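Local structure of AncCDT-1 (Synthetic construct, 5T0W) at residues A[31-36]-A[182-187]; A[112-117]-A[176-181]; A[134-139]-A[153-158]. The protein binds arginine in the cleft between its two lobes, as an ancestral amino acid-binding protein of solute-binding family 3 and precursor of cyclohexadienyl dehydratase. One frame throughout, in Å; residues are numbered along the deposited sequence.

Contact 1: residues A[31-36]-A[182-187]; sequences ADYKPF and SPVAAY. With ARG (arginine), chain E.
Lys-34 and Tyr-187 make one half of this contact, the aliphatic part of the lysine lying over a face of the tyrosine ring. The evidence is a CH-pi approach: Lys-34 CB sits 3.7 Å from the ring centroid of Tyr-187, 20° off the normal and displaced toward the rim. Further along the same chain, Lys-34 CD comes to 3.3 Å from Tyr-187 CE1, before the bend at chi3 turns the rest of the lysine. The ring stands in this place with CG anti to the backbone N (chi1 -171°), and Pro-35, joined to Lys-34 by a cis peptide bond, adds its CB at 3.9 Å from Tyr-187 CD2.

Val-184 makes the other half. Its CG2 lies over one face of the Tyr-33 ring, 3.9 Å from the centroid, and reaches the edge of the Phe-36 ring at CE2. The loop 31-36 follows strand 24-29 of one lobe, whereas the helix that holds 182-187 follows strand 177-181 of the other, so the contact bridges the two lobes of the periplasmic-binding-protein fold beside the ligand cleft, consistent with a closed, ligand-bound form. On the Tyr-33 face opposite Val-184, NE of the bound arginine lies 3.2 Å above the plane, over the ring centre; the ring is thus held between ligand and helix. A leucine in place of Tyr-33 would probably leave the ligand's guanidinium without its flat floor and Val-184 CG2 without the ring it presses on. Nearer the start of the helix, Pro-183 CB meets Phe-36 CE2 at 4.3 Å, and Phe-245 of helix 236-245 touches Pro-183 and Pro-35.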
# COMPACT_ATOMS: atom_id res chain seq x y z
N ALA A 31 8.35 3.43 -2.50
CA ALA A 31 9.14 2.86 -1.43
C ALA A 31 9.32 3.71 -0.12
O ALA A 31 10.31 3.57 0.66
CB ALA A 31 10.44 2.38 -2.02
N ASP A 32 8.35 4.58 0.13
CA ASP A 32 8.19 5.16 1.48
C ASP A 32 6.82 4.78 1.98
O ASP A 32 5.90 5.60 1.97
CB ASP A 32 8.42 6.68 1.58
CG ASP A 32 8.82 7.10 3.01
OD1 ASP A 32 8.65 6.28 3.95
OD2 ASP A 32 9.34 8.25 3.19
N TYR A 33 6.69 3.53 2.42
CA TYR A 33 5.39 3.02 2.82
C TYR A 33 5.57 1.87 3.77
O TYR A 33 5.32 0.72 3.43
CB TYR A 33 4.61 2.62 1.57
CG TYR A 33 3.16 2.39 1.83
CD1 TYR A 33 2.34 3.41 2.31
CD2 TYR A 33 2.58 1.16 1.56
CE1 TYR A 33 0.99 3.21 2.52
CE2 TYR A 33 1.25 0.96 1.77
CZ TYR A 33 0.48 1.99 2.25
OH TYR A 33 -0.81 1.80 2.47
N LYS A 34 6.11 2.18 4.95
CA LYS A 34 6.40 1.17 5.96
C LYS A 34 5.10 0.71 6.48
O LYS A 34 4.20 1.49 6.62
CB LYS A 34 7.18 1.76 7.12
CG LYS A 34 8.62 2.06 6.79
CD LYS A 34 9.31 3.06 7.75
CE LYS A 34 9.29 4.52 7.28
NZ LYS A 34 9.85 5.40 8.36
N PRO A 35 5.00 -0.58 6.79
CA PRO A 35 6.01 -1.62 6.67
C PRO A 35 5.98 -2.43 5.34
O PRO A 35 6.54 -3.52 5.27
CB PRO A 35 5.66 -2.52 7.85
CG PRO A 35 4.18 -2.48 7.88
CD PRO A 35 3.78 -1.10 7.42
N PHE A 36 5.37 -1.90 4.29
CA PHE A 36 5.24 -2.65 3.03
C PHE A 36 6.46 -2.53 2.15
O PHE A 36 7.03 -3.55 1.74
CB PHE A 36 4.00 -2.20 2.27
CG PHE A 36 2.74 -2.62 2.91
CD1 PHE A 36 2.23 -3.88 2.69
CD2 PHE A 36 2.06 -1.75 3.76
CE1 PHE A 36 1.07 -4.30 3.30
CE2 PHE A 36 0.88 -2.16 4.38
CZ PHE A 36 0.38 -3.43 4.14
N SER A 182 -4.64 0.71 7.95
CA SER A 182 -4.44 0.37 9.37
C SER A 182 -3.00 -0.00 9.71
O SER A 182 -2.47 0.48 10.71
CB SER A 182 -5.30 -0.81 9.86
OG SER A 182 -6.51 -1.00 9.17
N PRO A 183 -2.37 -0.88 8.94
CA PRO A 183 -1.02 -1.30 9.34
C PRO A 183 0.01 -0.19 9.24
O PRO A 183 1.00 -0.19 9.95
CB PRO A 183 -0.69 -2.45 8.37
CG PRO A 183 -1.99 -2.82 7.74
CD PRO A 183 -2.81 -1.56 7.72
N VAL A 184 -0.25 0.78 8.36
CA VAL A 184 0.65 1.94 8.26
C VAL A 184 0.44 2.87 9.44
O VAL A 184 1.40 3.35 10.04
CB VAL A 184 0.44 2.71 6.95
CG1 VAL A 184 1.30 3.95 6.91
CG2 VAL A 184 0.76 1.81 5.77
N ALA A 185 -0.82 3.09 9.80
CA ALA A 185 -1.19 3.92 10.93
C ALA A 185 -0.58 3.40 12.21
O ALA A 185 -0.05 4.16 13.03
CB ALA A 185 -2.70 3.96 11.07
N ALA A 186 -0.64 2.08 12.38
CA ALA A 186 -0.07 1.46 13.55
C ALA A 186 1.43 1.70 13.59
O ALA A 186 1.99 2.10 14.62
CB ALA A 186 -0.38 -0.03 13.57
N TYR A 187 2.08 1.45 12.46
CA TYR A 187 3.53 1.64 12.36
C TYR A 187 3.94 3.08 12.69
O TYR A 187 4.84 3.28 13.48
CB TYR A 187 4.03 1.16 10.99
CG TYR A 187 5.55 1.11 10.85
CD1 TYR A 187 6.29 2.27 10.65
CD2 TYR A 187 6.24 -0.15 10.91
CE1 TYR A 187 7.68 2.21 10.52
CE2 TYR A 187 7.63 -0.23 10.77
CZ TYR A 187 8.35 0.95 10.56
OH TYR A 187 9.71 0.92 10.43
N ARG E . -3.73 0.55 0.18
CA ARG E . -3.93 1.91 -0.34
C ARG E . -4.19 1.81 -1.79
O ARG E . -4.67 2.78 -2.36
CB ARG E . -2.71 2.75 -0.12
CG ARG E . -1.54 2.24 -0.92
CD ARG E . -0.38 3.22 -0.90
NE ARG E . 0.87 2.50 -1.11
CZ ARG E . 2.05 3.09 -1.26
NH1 ARG E . 3.15 2.35 -1.43
NH2 ARG E . 2.12 4.42 -1.23
OXT ARG E . -3.90 0.76 -2.41

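Contact 2: residues A[112-117]-A[176-181]; sequences TILVKK and DAMVTD. With ARG (arginine), chain E.
Thr-112 and Thr-180 pair backbone to backbone at the end of this contact nearer the ligand, and Leu-114 and Met-178 repeat the pattern two residues further on. Each is an antiparallel hydrogen-bonded pair with two bonds: Thr-112 N reaches Thr-180 O at 2.8 Å and Thr-180 N returns to Thr-112 O at 3.0 Å, while Leu-114 N to Met-178 O and Met-178 N to Leu-114 O have the same two lengths. Ile-113 and Val-179 form the non-hydrogen-bonded pair between them, where the alpha carbons approach to 4.5 Å. These three pairs are the buried, closely packed part.

Side chains leave the sheet on two faces. On that of Leu-114 and Met-178, Leu-114 CB lies 3.8 Å from Met-178 CG; Met-178 CG sits between its backbone N and carbonyl carbon (chi1 85°), and the bend at chi3 turns the thioether's end. Helix 182-189 covers Thr-112 and Leu-114 on this side, and helix 163-171 covers Met-178. On the other face Ile-113 CG2 meets Ala-177 CB, and Leu-129 touches both residues. The strands belong to the mixed sheet of the second lobe of the periplasmic-binding-protein fold, and 177-181 is an inner strand there, antiparallel to 107-115 and parallel to 135-139.

Toward Asp-176 the pairing gives way to a looser, water-bridged end. Val-115 CG1 still touches Ala-177 CB, but the backbones are joined through a water that accepts from Lys-116 N and donates to Asp-176 O. At the opposite end OD2 of Asp-181 accepts a hydrogen bond from N of the bound arginine (2.5 Å), while its OD1 is held by Gln-111 NE2.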
# COMPACT_ATOMS: atom_id res chain seq x y z
N THR A 112 -7.63 3.67 8.84
CA THR A 112 -7.46 4.19 10.20
C THR A 112 -7.17 5.70 10.21
O THR A 112 -6.56 6.23 9.29
CB THR A 112 -6.33 3.45 10.87
OG1 THR A 112 -6.64 2.06 10.83
CG2 THR A 112 -6.13 3.90 12.29
N ILE A 113 -7.68 6.38 11.23
CA ILE A 113 -7.46 7.81 11.43
C ILE A 113 -6.38 8.00 12.47
O ILE A 113 -6.40 7.38 13.51
CB ILE A 113 -8.73 8.51 11.97
CG1 ILE A 113 -9.91 8.31 11.03
CG2 ILE A 113 -8.47 9.99 12.18
CD1 ILE A 113 -11.25 8.54 11.69
N LEU A 114 -5.47 8.91 12.19
CA LEU A 114 -4.38 9.24 13.08
C LEU A 114 -4.54 10.69 13.49
O LEU A 114 -4.80 11.52 12.64
CB LEU A 114 -3.08 9.07 12.32
CG LEU A 114 -1.93 8.34 12.99
CD1 LEU A 114 -2.34 6.90 13.25
CD2 LEU A 114 -0.71 8.37 12.08
N VAL A 115 -4.39 10.97 14.78
CA VAL A 115 -4.44 12.34 15.31
C VAL A 115 -3.36 12.62 16.38
O VAL A 115 -2.71 11.70 16.87
CB VAL A 115 -5.82 12.68 15.90
CG1 VAL A 115 -6.88 12.64 14.82
CG2 VAL A 115 -6.18 11.75 17.04
N LYS A 116 -3.16 13.89 16.73
CA LYS A 116 -2.22 14.25 17.78
C LYS A 116 -2.81 13.74 19.10
O LYS A 116 -4.03 13.78 19.28
CB LYS A 116 -2.00 15.76 17.80
N LYS A 117 -1.95 13.22 19.98
CA LYS A 117 -2.40 12.74 21.30
C LYS A 117 -3.27 13.79 21.99
O LYS A 117 -4.29 13.43 22.56
CB LYS A 117 -1.22 12.35 22.19
N ASP A 176 -5.63 18.25 11.00
CA ASP A 176 -6.18 17.76 12.26
C ASP A 176 -6.05 16.27 12.35
O ASP A 176 -5.98 15.74 13.43
CB ASP A 176 -7.65 18.16 12.39
CG ASP A 176 -7.84 19.64 12.26
OD1 ASP A 176 -7.50 20.36 13.22
OD2 ASP A 176 -8.23 20.09 11.17
N ALA A 177 -5.99 15.61 11.20
CA ALA A 177 -5.90 14.18 11.14
C ALA A 177 -5.31 13.73 9.83
O ALA A 177 -5.23 14.52 8.89
CB ALA A 177 -7.27 13.59 11.31
N MET A 178 -4.89 12.46 9.77
CA MET A 178 -4.60 11.81 8.53
C MET A 178 -5.26 10.43 8.52
O MET A 178 -5.45 9.81 9.54
CB MET A 178 -3.11 11.70 8.24
CG MET A 178 -2.39 10.53 8.85
SD MET A 178 -0.61 10.45 8.40
CE MET A 178 -0.68 9.90 6.71
N VAL A 179 -5.63 9.98 7.33
CA VAL A 179 -6.20 8.67 7.16
C VAL A 179 -5.19 7.88 6.35
O VAL A 179 -4.58 8.40 5.43
CB VAL A 179 -7.56 8.72 6.44
CG1 VAL A 179 -8.20 7.34 6.47
CG2 VAL A 179 -8.50 9.74 7.07
N THR A 180 -5.04 6.61 6.69
CA THR A 180 -4.12 5.74 6.00
C THR A 180 -4.51 4.28 6.28
O THR A 180 -5.39 4.02 7.12
CB THR A 180 -2.69 6.06 6.43
OG1 THR A 180 -1.77 5.46 5.52
CG2 THR A 180 -2.38 5.51 7.82
N ASP A 181 -3.87 3.32 5.63
CA ASP A 181 -4.13 1.91 5.89
C ASP A 181 -3.83 1.58 7.34
O ASP A 181 -2.81 2.04 7.88
CB ASP A 181 -3.32 1.01 4.96
CG ASP A 181 -3.83 1.01 3.50
OD1 ASP A 181 -4.90 1.57 3.22
OD2 ASP A 181 -3.20 0.37 2.65
N ARG E . -3.73 0.55 0.18
CA ARG E . -3.93 1.91 -0.34
C ARG E . -4.19 1.81 -1.79
O ARG E . -4.67 2.78 -2.36
CB ARG E . -2.71 2.75 -0.12
CG ARG E . -1.54 2.24 -0.92
CD ARG E . -0.38 3.22 -0.90
NE ARG E . 0.87 2.50 -1.11
CZ ARG E . 2.05 3.09 -1.26
NH1 ARG E . 3.15 2.35 -1.43
NH2 ARG E . 2.12 4.42 -1.23
OXT ARG E . -3.90 0.76 -2.41
O HOH W 1 -4.41 16.14 15.70

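Contact 3: residues A[134-139]-A[153-158]; sequences VKVAVQ and PKAKIR. With ARG (arginine), chain E.
A parallel strand pairing sets Lys-135, Val-136 and Ala-137 beside Lys-156, Ile-157 and Arg-158 at the margin of the second lobe's mixed sheet, where 156-160 is paired with 135-139 alone. Four backbone bonds support this assignment, alternating in direction: Lys-156 N to Val-134 O, Val-136 N to Lys-156 O, Arg-158 N to Val-136 O and Val-138 N to Arg-158 O, spanning 2.9 to 3.1 Å. The two short strand axes run 30° apart and approach to 4.7 Å.

Ile-157 carries the apolar packing on one face. Its CG2 lies 3.9 Å from Val-138 CG2, the two side chains crossing at a slant, and its CD1 approaches Val-136 CB at 4.2 Å; chi1 of -48° puts CG1 beside the backbone N and CG2 anti to it. Helix 143-151, which connects the strands as a beta-alpha-beta crossover, covers this face, with Ala-148 on Ile-157.

The face of Lys-135, Lys-156 and Arg-158 is more polar. Lys-135 and Arg-158 run side by side in the same direction, and Lys-135 CD lies over a face of the guanidinium, 4.1 Å from Arg-158 NH2. Lys-135 NZ is also only 4.2 Å from that nitrogen, a like-charge approach that is probably eased by the salt bridge of Arg-158 NH1 to Glu-169.

Strand 135-139 ends at the ligand. Gln-139 reaches out with CG anti to the backbone N (chi1 177°) and an extended chain, and its OE1 accepts from NH2 of the bound arginine at 2.8 Å. The amide's NE2 donates to Glu-161 O, a pair of bonds consistent with the modelled orientation of the amide.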
# COMPACT_ATOMS: atom_id res chain seq x y z
N VAL A 134 -12.38 21.18 9.83
CA VAL A 134 -11.42 20.08 9.90
C VAL A 134 -10.60 19.89 8.62
O VAL A 134 -11.16 19.80 7.53
CB VAL A 134 -12.15 18.76 10.24
CG1 VAL A 134 -11.24 17.57 10.02
CG2 VAL A 134 -12.66 18.79 11.68
N LYS A 135 -9.28 19.86 8.76
CA LYS A 135 -8.35 19.56 7.66
C LYS A 135 -7.80 18.16 7.86
O LYS A 135 -7.27 17.84 8.92
CB LYS A 135 -7.17 20.54 7.62
CG LYS A 135 -7.54 22.01 7.39
CD LYS A 135 -6.33 22.92 7.61
CE LYS A 135 -6.67 24.27 8.24
NZ LYS A 135 -6.46 25.43 7.33
N VAL A 136 -7.92 17.33 6.84
CA VAL A 136 -7.42 15.96 6.87
C VAL A 136 -6.45 15.67 5.76
O VAL A 136 -6.75 15.99 4.62
CB VAL A 136 -8.65 15.01 6.63
CG1 VAL A 136 -8.23 13.56 6.54
CG2 VAL A 136 -9.73 15.25 7.69
N ALA A 137 -5.34 15.01 6.08
CA ALA A 137 -4.28 14.73 5.13
C ALA A 137 -4.31 13.27 4.69
O ALA A 137 -4.60 12.38 5.48
CB ALA A 137 -2.91 15.03 5.72
N VAL A 138 -3.98 13.04 3.42
CA VAL A 138 -3.95 11.72 2.85
C VAL A 138 -2.93 11.66 1.74
O VAL A 138 -2.57 12.70 1.15
CB VAL A 138 -5.31 11.32 2.24
CG1 VAL A 138 -6.39 11.21 3.31
CG2 VAL A 138 -5.73 12.29 1.15
N GLN A 139 -2.53 10.44 1.38
CA GLN A 139 -1.67 10.26 0.23
C GLN A 139 -2.48 10.34 -1.07
O GLN A 139 -3.51 9.71 -1.19
CB GLN A 139 -0.92 8.96 0.31
CG GLN A 139 -0.05 8.68 -0.93
CD GLN A 139 0.87 7.48 -0.76
OE1 GLN A 139 0.50 6.45 -0.16
NE2 GLN A 139 2.07 7.61 -1.28
N PRO A 153 -17.21 14.95 3.21
CA PRO A 153 -17.29 15.89 2.09
C PRO A 153 -17.31 17.34 2.57
O PRO A 153 -16.89 18.22 1.83
CB PRO A 153 -18.62 15.54 1.41
CG PRO A 153 -19.44 14.91 2.47
CD PRO A 153 -18.45 14.18 3.35
N LYS A 154 -17.76 17.56 3.80
CA LYS A 154 -17.63 18.90 4.41
C LYS A 154 -16.18 19.30 4.77
O LYS A 154 -15.89 20.49 4.89
CB LYS A 154 -18.49 19.08 5.66
CG LYS A 154 -19.97 19.09 5.38
CD LYS A 154 -20.68 19.30 6.69
CE LYS A 154 -22.14 18.93 6.62
NZ LYS A 154 -22.75 19.35 7.91
N ALA A 155 -15.29 18.33 4.96
CA ALA A 155 -13.94 18.65 5.44
C ALA A 155 -13.07 19.15 4.33
O ALA A 155 -13.42 19.04 3.16
CB ALA A 155 -13.29 17.43 6.11
N LYS A 156 -11.91 19.69 4.71
CA LYS A 156 -10.88 20.07 3.76
C LYS A 156 -9.86 18.93 3.62
O LYS A 156 -9.08 18.68 4.50
CB LYS A 156 -10.18 21.35 4.19
CG LYS A 156 -11.07 22.56 4.11
CD LYS A 156 -10.42 23.78 4.76
CE LYS A 156 -11.25 25.04 4.58
NZ LYS A 156 -10.70 26.16 5.39
N ILE A 157 -9.85 18.28 2.47
CA ILE A 157 -8.90 17.23 2.19
C ILE A 157 -7.65 17.83 1.54
O ILE A 157 -7.75 18.55 0.54
CB ILE A 157 -9.50 16.19 1.26
CG1 ILE A 157 -10.89 15.77 1.73
CG2 ILE A 157 -8.58 14.99 1.17
CD1 ILE A 157 -10.92 15.20 3.12
N ARG A 158 -6.49 17.55 2.12
CA ARG A 158 -5.21 17.96 1.57
C ARG A 158 -4.39 16.70 1.21
O ARG A 158 -4.25 15.78 2.00
CB ARG A 158 -4.47 18.83 2.58
CG ARG A 158 -5.06 20.20 2.85
CD ARG A 158 -4.34 21.34 2.12
NE ARG A 158 -4.33 22.55 2.97
CZ ARG A 158 -3.54 22.72 4.03
NH1 ARG A 158 -2.68 21.76 4.40
NH2 ARG A 158 -3.62 23.84 4.74
N ARG E . -3.73 0.55 0.18
CA ARG E . -3.93 1.91 -0.34
C ARG E . -4.19 1.81 -1.79
O ARG E . -4.67 2.78 -2.36
CB ARG E . -2.71 2.75 -0.12
CG ARG E . -1.54 2.24 -0.92
CD ARG E . -0.38 3.22 -0.90
NE ARG E . 0.87 2.50 -1.11
CZ ARG E . 2.05 3.09 -1.26
NH1 ARG E . 3.15 2.35 -1.43
NH2 ARG E . 2.12 4.42 -1.23
OXT ARG E . -3.90 0.76 -2.41

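Contacts 2 and 3 are parts of one sheet: their centres lie about 11 Å apart, and strands 177-181 and 135-139 are neighbours, with Ala-177 O 2.9 Å from Ala-137 N and Asp-176 OD2 2.6 Å from Lys-135 N, both probable hydrogen bonds. Contact 1 is about 13 Å from contact 2 and about 20 Å from contact 3, centre to centre. Its segment 182-187 follows 176-181 directly, since helix 182-189 starts where strand 177-181 stops, and Ala-185 O packs on Leu-114 CD1. All three meet at the bound arginine: contact 2 serves its amino end, contacts 1 and 3 its guanidinium, where Tyr-33 CE1 lies 4.2 Å from Gln-139 OE1.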